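Local coordinates for hypothetical protein Atu0741 (Agrobacterium tumefaciens str. C58, PDB 1ZHV), which is of unknown function but carries an ACT domain and a related N-terminal domain, a fold that in other proteins often binds small regulatory ligands, at residues Asp59-Phe67 with Asp102-Leu111; Ile24-Val34 with Leu43-Pro53. All blocks are in the same frame, centred on the assembly; numbering follows the deposited sequence.

Contact 1. Residues Asp59-Phe67 with Asp102-Leu111; sequences DPGWSCFKF and DHLLVRSNDL
Arg107 and Asp59 meet end-on at one end of an antiparallel strand pair, the guanidinium NH1 and NH2 facing the carboxylate with the two planes only 23° apart. NH1 lies 2.9 Å from Asp59 OD1, and NH2 bonds to both oxygens through their syn lone pairs. A third donor, Trp62 NE1, reaches Asp59 OD1 at 3.1 Å from above the carboxylate plane, so three N-H groups converge on one oxygen and fix the rotation of the carboxylate. Arg107 runs extended from CG to NE across the Trp62 indole: its CG sits over the six-membered ring, 3.9 Å from the centroid, and Trp62 CZ2 lies over the guanidinium centre. A water bound to NH1 also donates to the carbonyl oxygens of Pro60 and Gly61. Gly61 and Trp62 both face Tyr13 in a G1 beta bulge.

Beyond the bulge, backbone bonds pair Ser63 with Val106 and Phe65 with Leu104, and Phe67 N with Asp102 O. The Ser63 and Ser108 hydroxyls are hydrogen-bonded, OG to OG 2.8 Å, and Leu111 CD1 abuts the edge of the Phe65 ring, 3.4 Å from CZ. On the face of the sheet that carries Cys64, Leu105, Lys66 and His103, Lys66 CA and CB cover one side of the His103 imidazole. The Cys64 thiol, anti to the backbone N (chi1 -171°), comes to the edge of that imidazole and takes a weak bond from ND1. At the far end of the pair, Asp102 CB sits over the centre of the Phe67 ring in a CH-pi contact, 3.9 Å from its centroid, while Asp102 OD1 is held by Ser97.

Both strands belong to the ACT domain. Phe67 and Leu104 pack against helix 78-87, Phe65 and Leu111 against strand 5-8, and Trp62, Cys64 and Leu105 against strand 13-18.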
loop_
_atom_site.group_PDB
_atom_site.type_symbol
_atom_site.label_atom_id
_atom_site.label_comp_id
_atom_site.label_asym_id
_atom_site.label_seq_id
_atom_site.Cartn_x
_atom_site.Cartn_y
_atom_site.Cartn_z
ATOM N N ASP A 59 -7.298 1.718 -10.973
ATOM C CA ASP A 59 -8.129 1.270 -9.863
ATOM C C ASP A 59 -7.744 2.313 -8.812
ATOM O O ASP A 59 -6.741 2.162 -8.116
ATOM C CB ASP A 59 -7.696 -0.131 -9.424
ATOM C CG ASP A 59 -8.620 -0.728 -8.382
ATOM O OD1 ASP A 59 -9.185 0.046 -7.591
ATOM O OD2 ASP A 59 -8.765 -1.969 -8.344
ATOM N N PRO A 60 -8.527 3.399 -8.698
ATOM C CA PRO A 60 -8.206 4.447 -7.725
ATOM C C PRO A 60 -8.795 4.322 -6.328
ATOM O O PRO A 60 -9.548 3.396 -6.029
ATOM C CB PRO A 60 -8.706 5.703 -8.421
ATOM C CG PRO A 60 -9.975 5.211 -9.015
ATOM C CD PRO A 60 -9.588 3.860 -9.614
ATOM N N GLY A 61 -8.417 5.277 -5.483
ATOM C CA GLY A 61 -8.921 5.336 -4.124
ATOM C C GLY A 61 -8.257 4.435 -3.109
ATOM O O GLY A 61 -8.946 3.713 -2.387
ATOM N N TRP A 62 -6.930 4.475 -3.035
ATOM C CA TRP A 62 -6.210 3.638 -2.080
ATOM C C TRP A 62 -5.364 4.438 -1.098
ATOM O O TRP A 62 -4.923 5.551 -1.390
ATOM C CB TRP A 62 -5.305 2.639 -2.810
ATOM C CG TRP A 62 -6.036 1.667 -3.669
ATOM C CD1 TRP A 62 -6.636 1.918 -4.870
ATOM C CD2 TRP A 62 -6.247 0.280 -3.396
ATOM N NE1 TRP A 62 -7.209 0.771 -5.363
ATOM C CE2 TRP A 62 -6.987 -0.251 -4.478
ATOM C CE3 TRP A 62 -5.886 -0.568 -2.340
ATOM C CZ2 TRP A 62 -7.371 -1.593 -4.535
ATOM C CZ3 TRP A 62 -6.267 -1.903 -2.396
ATOM C CH2 TRP A 62 -7.003 -2.404 -3.488
ATOM N N SER A 63 -5.141 3.845 0.072
ATOM C CA SER A 63 -4.332 4.440 1.133
ATOM C C SER A 63 -3.177 3.477 1.379
ATOM O O SER A 63 -3.353 2.258 1.298
ATOM C CB SER A 63 -5.154 4.609 2.414
ATOM O OG SER A 63 -6.213 5.534 2.218
ATOM N N CYS A 64 -2.006 4.025 1.691
ATOM C CA CYS A 64 -0.809 3.219 1.897
ATOM C C CYS A 64 -0.229 3.274 3.306
ATOM O O CYS A 64 -0.222 4.326 3.950
ATOM C CB CYS A 64 0.253 3.658 0.886
ATOM S SG CYS A 64 1.721 2.622 0.808
ATOM N N PHE A 65 0.256 2.122 3.767
ATOM C CA PHE A 65 0.883 1.981 5.084
ATOM C C PHE A 65 2.254 1.351 4.914
ATOM O O PHE A 65 2.437 0.463 4.085
ATOM C CB PHE A 65 0.094 1.046 6.006
ATOM C CG PHE A 65 -1.183 1.619 6.521
ATOM C CD1 PHE A 65 -2.353 1.514 5.782
ATOM C CD2 PHE A 65 -1.221 2.241 7.766
ATOM C CE1 PHE A 65 -3.554 2.016 6.279
ATOM C CE2 PHE A 65 -2.417 2.747 8.272
ATOM C CZ PHE A 65 -3.583 2.633 7.530
ATOM N N LYS A 66 3.209 1.800 5.717
ATOM C CA LYS A 66 4.547 1.234 5.681
ATOM C C LYS A 66 4.728 0.363 6.918
ATOM O O LYS A 66 4.337 0.763 8.017
ATOM C CB LYS A 66 5.596 2.346 5.705
ATOM C CG LYS A 66 7.032 1.831 5.727
ATOM C CD LYS A 66 8.008 2.985 5.861
ATOM C CE LYS A 66 8.074 3.474 7.291
ATOM N NZ LYS A 66 8.711 2.453 8.171
ATOM N N PHE A 67 5.281 -0.837 6.742
ATOM C CA PHE A 67 5.567 -1.703 7.888
ATOM C C PHE A 67 6.843 -1.064 8.449
ATOM O O PHE A 67 7.842 -0.941 7.734
ATOM C CB PHE A 67 5.869 -3.141 7.448
ATOM C CG PHE A 67 4.648 -3.968 7.124
ATOM C CD1 PHE A 67 3.664 -3.497 6.264
ATOM C CD2 PHE A 67 4.521 -5.256 7.637
ATOM C CE1 PHE A 67 2.578 -4.301 5.918
ATOM C CE2 PHE A 67 3.443 -6.063 7.299
ATOM C CZ PHE A 67 2.467 -5.587 6.435
ATOM N N ASP A 102 7.977 -4.153 3.910
ATOM C CA ASP A 102 6.733 -4.217 3.153
ATOM C C ASP A 102 5.889 -2.969 3.305
ATOM O O ASP A 102 6.000 -2.234 4.286
ATOM C CB ASP A 102 5.850 -5.378 3.634
ATOM C CG ASP A 102 6.606 -6.675 3.800
ATOM O OD1 ASP A 102 6.611 -7.484 2.850
ATOM O OD2 ASP A 102 7.187 -6.886 4.884
ATOM N N HIS A 103 5.035 -2.759 2.311
ATOM C CA HIS A 103 4.061 -1.681 2.322
ATOM C C HIS A 103 2.732 -2.365 2.035
ATOM O O HIS A 103 2.685 -3.394 1.360
ATOM C CB HIS A 103 4.357 -0.626 1.256
ATOM C CG HIS A 103 5.347 0.408 1.695
ATOM N ND1 HIS A 103 4.993 1.707 1.998
ATOM C CD2 HIS A 103 6.686 0.334 1.865
ATOM C CE1 HIS A 103 6.077 2.389 2.330
ATOM N NE2 HIS A 103 7.116 1.579 2.258
ATOM N N LEU A 104 1.656 -1.806 2.569
ATOM C CA LEU A 104 0.322 -2.363 2.387
ATOM C C LEU A 104 -0.632 -1.268 1.960
ATOM O O LEU A 104 -0.613 -0.181 2.527
ATOM C CB LEU A 104 -0.190 -2.952 3.713
ATOM C CG LEU A 104 -1.708 -3.171 3.802
ATOM C CD1 LEU A 104 -2.077 -4.391 2.987
ATOM C CD2 LEU A 104 -2.149 -3.347 5.244
ATOM N N LEU A 105 -1.451 -1.541 0.954
ATOM C CA LEU A 105 -2.452 -0.571 0.556
ATOM C C LEU A 105 -3.823 -1.220 0.697
ATOM O O LEU A 105 -3.989 -2.419 0.471
ATOM C CB LEU A 105 -2.243 -0.100 -0.891
ATOM C CG LEU A 105 -0.981 0.726 -1.159
ATOM C CD1 LEU A 105 0.110 -0.186 -1.697
ATOM C CD2 LEU A 105 -1.275 1.846 -2.156
ATOM N N VAL A 106 -4.789 -0.419 1.122
ATOM C CA VAL A 106 -6.165 -0.864 1.256
ATOM C C VAL A 106 -6.971 0.277 0.662
ATOM O O VAL A 106 -6.466 1.395 0.545
ATOM C CB VAL A 106 -6.595 -1.073 2.736
ATOM C CG1 VAL A 106 -5.786 -2.212 3.356
ATOM C CG2 VAL A 106 -6.421 0.211 3.527
ATOM N N ARG A 107 -8.208 0.003 0.267
ATOM C CA ARG A 107 -9.034 1.061 -0.288
ATOM C C ARG A 107 -9.248 2.088 0.809
ATOM O O ARG A 107 -9.415 1.738 1.984
ATOM C CB ARG A 107 -10.366 0.494 -0.783
ATOM C CG ARG A 107 -10.196 -0.436 -1.968
ATOM C CD ARG A 107 -11.521 -0.961 -2.499
ATOM N NE ARG A 107 -11.332 -1.827 -3.663
ATOM C CZ ARG A 107 -10.889 -1.408 -4.847
ATOM N NH1 ARG A 107 -10.589 -0.131 -5.034
ATOM N NH2 ARG A 107 -10.738 -2.272 -5.843
ATOM N N SER A 108 -9.232 3.359 0.431
ATOM C CA SER A 108 -9.404 4.425 1.398
ATOM C C SER A 108 -10.706 4.348 2.171
ATOM O O SER A 108 -10.760 4.751 3.325
ATOM C CB SER A 108 -9.278 5.778 0.705
ATOM O OG SER A 108 -7.986 5.896 0.129
ATOM N N ASN A 109 -11.752 3.830 1.545
ATOM C CA ASN A 109 -13.030 3.714 2.230
ATOM C C ASN A 109 -12.982 2.631 3.308
ATOM O O ASN A 109 -13.887 2.543 4.142
ATOM C CB ASN A 109 -14.160 3.420 1.230
ATOM C CG ASN A 109 -13.909 2.175 0.405
ATOM O OD1 ASN A 109 -13.045 1.369 0.729
ATOM N ND2 ASN A 109 -14.683 2.006 -0.660
ATOM N N ASP A 110 -11.925 1.819 3.298
ATOM C CA ASP A 110 -11.746 0.755 4.291
ATOM C C ASP A 110 -10.764 1.159 5.391
ATOM O O ASP A 110 -10.434 0.353 6.262
ATOM C CB ASP A 110 -11.222 -0.535 3.636
ATOM C CG ASP A 110 -12.256 -1.222 2.773
ATOM O OD1 ASP A 110 -13.438 -1.251 3.180
ATOM O OD2 ASP A 110 -11.884 -1.755 1.700
ATOM N N LEU A 111 -10.315 2.408 5.359
ATOM C CA LEU A 111 -9.338 2.895 6.326
ATOM C C LEU A 111 -9.748 2.766 7.792
ATOM O O LEU A 111 -8.967 2.286 8.622
ATOM C CB LEU A 111 -8.973 4.349 6.000
ATOM C CG LEU A 111 -7.663 4.901 6.570
ATOM C CD1 LEU A 111 -6.537 3.897 6.356
ATOM C CD2 LEU A 111 -7.336 6.229 5.889
HETATM O O HOH W 1 -10.899 2.279 -3.907
HETATM O O HOH W 2 -11.751 4.187 -1.517
HETATM O O HOH W 3 9.086 -1.687 5.443
#

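Contact 2. Residues Ile24-Val34 with Leu43-Pro53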
loop_
_atom_site.group_PDB
_atom_site.type_symbol
_atom_site.label_atom_id
_atom_site.label_comp_id
_atom_site.label_asym_id
_atom_site.label_seq_id
_atom_site.Cartn_x
_atom_site.Cartn_y
_atom_site.Cartn_z
ATOM N N ILE A 24 8.308 2.840 -19.256
ATOM C CA ILE A 24 7.848 3.398 -17.993
ATOM C C ILE A 24 7.518 4.860 -18.277
ATOM O O ILE A 24 8.364 5.607 -18.771
ATOM C CB ILE A 24 8.946 3.315 -16.910
ATOM C CG1 ILE A 24 9.296 1.850 -16.637
ATOM C CG2 ILE A 24 8.468 4.009 -15.631
ATOM C CD1 ILE A 24 10.405 1.650 -15.607
ATOM N N PRO A 25 6.279 5.286 -17.982
ATOM C CA PRO A 25 5.876 6.672 -18.226
ATOM C C PRO A 25 6.607 7.668 -17.336
ATOM O O PRO A 25 7.051 7.329 -16.235
ATOM C CB PRO A 25 4.373 6.643 -17.961
ATOM C CG PRO A 25 4.263 5.621 -16.868
ATOM C CD PRO A 25 5.172 4.520 -17.378
ATOM N N ALA A 26 6.726 8.898 -17.828
ATOM C CA ALA A 26 7.409 9.958 -17.102
ATOM C C ALA A 26 6.693 10.333 -15.812
ATOM O O ALA A 26 7.306 10.869 -14.894
ATOM C CB ALA A 26 7.547 11.187 -17.990
ATOM N N TRP A 27 5.395 10.054 -15.745
ATOM C CA TRP A 27 4.616 10.393 -14.560
ATOM C C TRP A 27 4.674 9.354 -13.447
ATOM O O TRP A 27 4.186 9.601 -12.347
ATOM C CB TRP A 27 3.147 10.626 -14.937
ATOM C CG TRP A 27 2.495 9.489 -15.675
ATOM C CD1 TRP A 27 2.279 9.404 -17.018
ATOM C CD2 TRP A 27 1.965 8.284 -15.107
ATOM N NE1 TRP A 27 1.645 8.225 -17.327
ATOM C CE2 TRP A 27 1.440 7.517 -16.172
ATOM C CE3 TRP A 27 1.883 7.776 -13.801
ATOM C CZ2 TRP A 27 0.838 6.267 -15.975
ATOM C CZ3 TRP A 27 1.288 6.535 -13.604
ATOM C CH2 TRP A 27 0.772 5.795 -14.688
ATOM N N ALA A 28 5.273 8.201 -13.724
ATOM C CA ALA A 28 5.335 7.125 -12.738
ATOM C C ALA A 28 6.177 7.432 -11.511
ATOM O O ALA A 28 5.683 7.389 -10.381
ATOM C CB ALA A 28 5.831 5.845 -13.395
ATOM N N ASP A 29 7.451 7.732 -11.728
ATOM C CA ASP A 29 8.338 8.022 -10.618
ATOM C C ASP A 29 8.196 9.479 -10.193
ATOM O O ASP A 29 8.227 10.394 -11.020
ATOM C CB ASP A 29 9.783 7.707 -11.011
ATOM C CG ASP A 29 10.678 7.503 -9.809
ATOM O OD1 ASP A 29 10.355 8.052 -8.734
ATOM O OD2 ASP A 29 11.705 6.808 -9.937
ATOM N N GLY A 30 8.043 9.685 -8.892
ATOM C CA GLY A 30 7.900 11.025 -8.360
ATOM C C GLY A 30 7.951 10.910 -6.857
ATOM O O GLY A 30 8.582 9.994 -6.321
ATOM N N GLY A 31 7.290 11.827 -6.166
ATOM C CA GLY A 31 7.287 11.775 -4.719
ATOM C C GLY A 31 6.310 10.737 -4.203
ATOM O O GLY A 31 5.429 10.281 -4.937
ATOM N N GLY A 32 6.466 10.364 -2.938
ATOM C CA GLY A 32 5.583 9.383 -2.337
ATOM C C GLY A 32 5.984 7.952 -2.635
ATOM O O GLY A 32 7.109 7.682 -3.055
ATOM N N PHE A 33 5.052 7.033 -2.412
ATOM C CA PHE A 33 5.286 5.615 -2.654
ATOM C C PHE A 33 5.091 5.320 -4.135
ATOM O O PHE A 33 4.096 5.730 -4.728
ATOM C CB PHE A 33 4.308 4.775 -1.831
ATOM C CG PHE A 33 4.444 3.293 -2.044
ATOM C CD1 PHE A 33 5.455 2.570 -1.418
ATOM C CD2 PHE A 33 3.556 2.619 -2.875
ATOM C CE1 PHE A 33 5.576 1.201 -1.616
ATOM C CE2 PHE A 33 3.673 1.241 -3.081
ATOM C CZ PHE A 33 4.682 0.536 -2.451
ATOM N N VAL A 34 6.050 4.613 -4.725
ATOM C CA VAL A 34 5.991 4.253 -6.138
ATOM C C VAL A 34 6.360 2.788 -6.336
ATOM O O VAL A 34 7.395 2.336 -5.853
ATOM C CB VAL A 34 6.974 5.102 -6.971
ATOM C CG1 VAL A 34 6.916 4.693 -8.440
ATOM C CG2 VAL A 34 6.651 6.573 -6.804
ATOM N N LEU A 43 2.037 -3.963 -17.134
ATOM C CA LEU A 43 2.966 -2.992 -16.569
ATOM C C LEU A 43 2.045 -2.303 -15.565
ATOM O O LEU A 43 1.164 -1.520 -15.934
ATOM C CB LEU A 43 3.476 -1.984 -17.598
ATOM C CG LEU A 43 4.313 -0.873 -16.946
ATOM C CD1 LEU A 43 5.521 -1.472 -16.245
ATOM C CD2 LEU A 43 4.758 0.135 -17.989
ATOM N N SER A 44 2.232 -2.638 -14.295
ATOM C CA SER A 44 1.410 -2.112 -13.214
ATOM C C SER A 44 2.140 -0.996 -12.488
ATOM O O SER A 44 3.318 -1.125 -12.190
ATOM C CB SER A 44 1.085 -3.257 -12.247
ATOM O OG SER A 44 0.303 -2.822 -11.154
ATOM N N ILE A 45 1.442 0.099 -12.205
ATOM C CA ILE A 45 2.064 1.222 -11.513
ATOM C C ILE A 45 1.234 1.758 -10.355
ATOM O O ILE A 45 0.094 2.181 -10.537
ATOM C CB ILE A 45 2.346 2.392 -12.489
ATOM C CG1 ILE A 45 3.326 1.931 -13.573
ATOM C CG2 ILE A 45 2.882 3.603 -11.720
ATOM C CD1 ILE A 45 3.584 2.957 -14.658
ATOM N N VAL A 46 1.810 1.730 -9.158
ATOM C CA VAL A 46 1.142 2.283 -7.991
ATOM C C VAL A 46 1.842 3.600 -7.694
ATOM O O VAL A 46 3.065 3.641 -7.585
ATOM C CB VAL A 46 1.289 1.381 -6.752
ATOM C CG1 VAL A 46 0.619 2.039 -5.545
ATOM C CG2 VAL A 46 0.680 0.020 -7.030
ATOM N N CYS A 47 1.075 4.678 -7.588
ATOM C CA CYS A 47 1.639 5.985 -7.274
ATOM C C CYS A 47 0.509 6.928 -6.909
ATOM O O CYS A 47 -0.663 6.558 -6.978
ATOM C CB CYS A 47 2.433 6.542 -8.463
ATOM S SG CYS A 47 1.485 6.988 -9.934
ATOM N N LEU A 48 0.859 8.141 -6.502
ATOM C CA LEU A 48 -0.153 9.120 -6.135
ATOM C C LEU A 48 -1.091 9.334 -7.317
ATOM O O LEU A 48 -0.649 9.551 -8.445
ATOM C CB LEU A 48 0.518 10.432 -5.717
ATOM C CG LEU A 48 1.242 10.353 -4.368
ATOM C CD1 LEU A 48 2.053 11.614 -4.124
ATOM C CD2 LEU A 48 0.215 10.159 -3.262
ATOM N N ILE A 49 -2.391 9.247 -7.046
ATOM C CA ILE A 49 -3.425 9.411 -8.063
ATOM C C ILE A 49 -3.260 10.686 -8.881
ATOM O O ILE A 49 -3.565 10.710 -10.074
ATOM C CB ILE A 49 -4.827 9.432 -7.425
ATOM C CG1 ILE A 49 -5.078 8.122 -6.678
ATOM C CG2 ILE A 49 -5.882 9.638 -8.495
ATOM C CD1 ILE A 49 -6.478 8.015 -6.066
ATOM N N ASP A 50 -2.779 11.738 -8.231
ATOM C CA ASP A 50 -2.579 13.025 -8.888
ATOM C C ASP A 50 -1.739 12.928 -10.156
ATOM O O ASP A 50 -1.927 13.708 -11.091
ATOM C CB ASP A 50 -1.913 14.010 -7.926
ATOM C CG ASP A 50 -2.726 14.239 -6.672
ATOM O OD1 ASP A 50 -3.941 14.508 -6.791
ATOM O OD2 ASP A 50 -2.147 14.167 -5.565
ATOM N N ARG A 51 -0.813 11.975 -10.185
ATOM C CA ARG A 51 0.064 11.802 -11.341
ATOM C C ARG A 51 -0.467 10.858 -12.414
ATOM O O ARG A 51 0.113 10.767 -13.493
ATOM C CB ARG A 51 1.444 11.304 -10.895
ATOM C CG ARG A 51 2.196 12.252 -9.981
ATOM C CD ARG A 51 3.697 12.122 -10.174
ATOM N NE ARG A 51 4.234 10.820 -9.779
ATOM C CZ ARG A 51 4.393 10.418 -8.519
ATOM N NH1 ARG A 51 4.050 11.212 -7.514
ATOM N NH2 ARG A 51 4.919 9.227 -8.264
ATOM N N ILE A 52 -1.551 10.147 -12.127
ATOM C CA ILE A 52 -2.097 9.210 -13.102
ATOM C C ILE A 52 -3.013 9.929 -14.090
ATOM O O ILE A 52 -4.019 10.520 -13.697
ATOM C CB ILE A 52 -2.866 8.076 -12.400
ATOM C CG1 ILE A 52 -1.942 7.383 -11.392
ATOM C CG2 ILE A 52 -3.362 7.067 -13.429
ATOM C CD1 ILE A 52 -2.634 6.378 -10.493
ATOM N N PRO A 53 -2.658 9.900 -15.389
ATOM C CA PRO A 53 -3.414 10.535 -16.475
ATOM C C PRO A 53 -4.804 9.936 -16.693
ATOM O O PRO A 53 -5.078 8.805 -16.289
ATOM C CB PRO A 53 -2.510 10.332 -17.692
ATOM C CG PRO A 53 -1.144 10.267 -17.098
ATOM C CD PRO A 53 -1.372 9.389 -15.894
HETATM O O HOH W 4 3.737 8.243 -5.697
#
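The guanidinium of Arg51 binds three backbone carbonyls of residues 24-34, one through each nitrogen. NE reaches Trp27 O at 2.8 Å; NH2 makes a nearly straight bond to Ala28 O (2.9 Å, 176°), approaching from above that carbonyl's plane; NH1 lies on a lone pair of Gly31 O at 3.1 Å. Bends at chi2 and chi3 fold the arginine beneath the turn, where Gly30 CA rests over the centre of the guanidinium, 3.5 Å above its plane. A water accepts from NH2 and Leu48 N and donates to the carbonyl oxygens of Gly31 and Phe33, bridging the turn to the end of the strand.

Both segments belong to the N-terminal ACT-related domain, where this connection between strands 13-18 and 35-38 is mostly loop, with helical backbone angles at 26-28 but without regular helical bonds. The Trp27 indole packs against the 43-53 segment, its CG lying between the backbone N and carbonyl carbon (chi1 55°). Pro53 CD sits over the five-membered ring, 3.5 Å from the centroid, Pro25 CG lies over the opposite face, toward the rim, and Cys47 SG meets the six-membered ring at its edge, 3.7 Å from CZ3. Ile45 CD1 packs against CG and CD of the Pro25 ring, 3.5 Å from CD.

Farther out, Val46 CG1 touches the edge of the Phe33 ring. Tyr13 OH bonds to Phe33 N, and Trp27 and Pro25 also reach Ala16 and Leu18 of strand 13-18.

How the contacts relate
The two contacts lie in different ACT-related domains but reach the same sheet, their centres about 15 Å apart. Contact 1 is the more central, its centre about 4 Å from that of the chain, with 8 of 17 touching residues buried and 1 exposed; it joins two regular strands, so main-chain pairing dominates and its ion pair is confined to one end. Contact 2, centred about 13 Å out, is more peripheral, with 5 of 17 buried and 4 exposed; there one arginine bonds to carbonyls instead of a carboxylate, and much of the apolar packing gathers round one indole. They touch where Phe33 stacks on His103, Leu105 CD2 meets Val46 CG1, and Ile49 packs against Pro60 and Gly61.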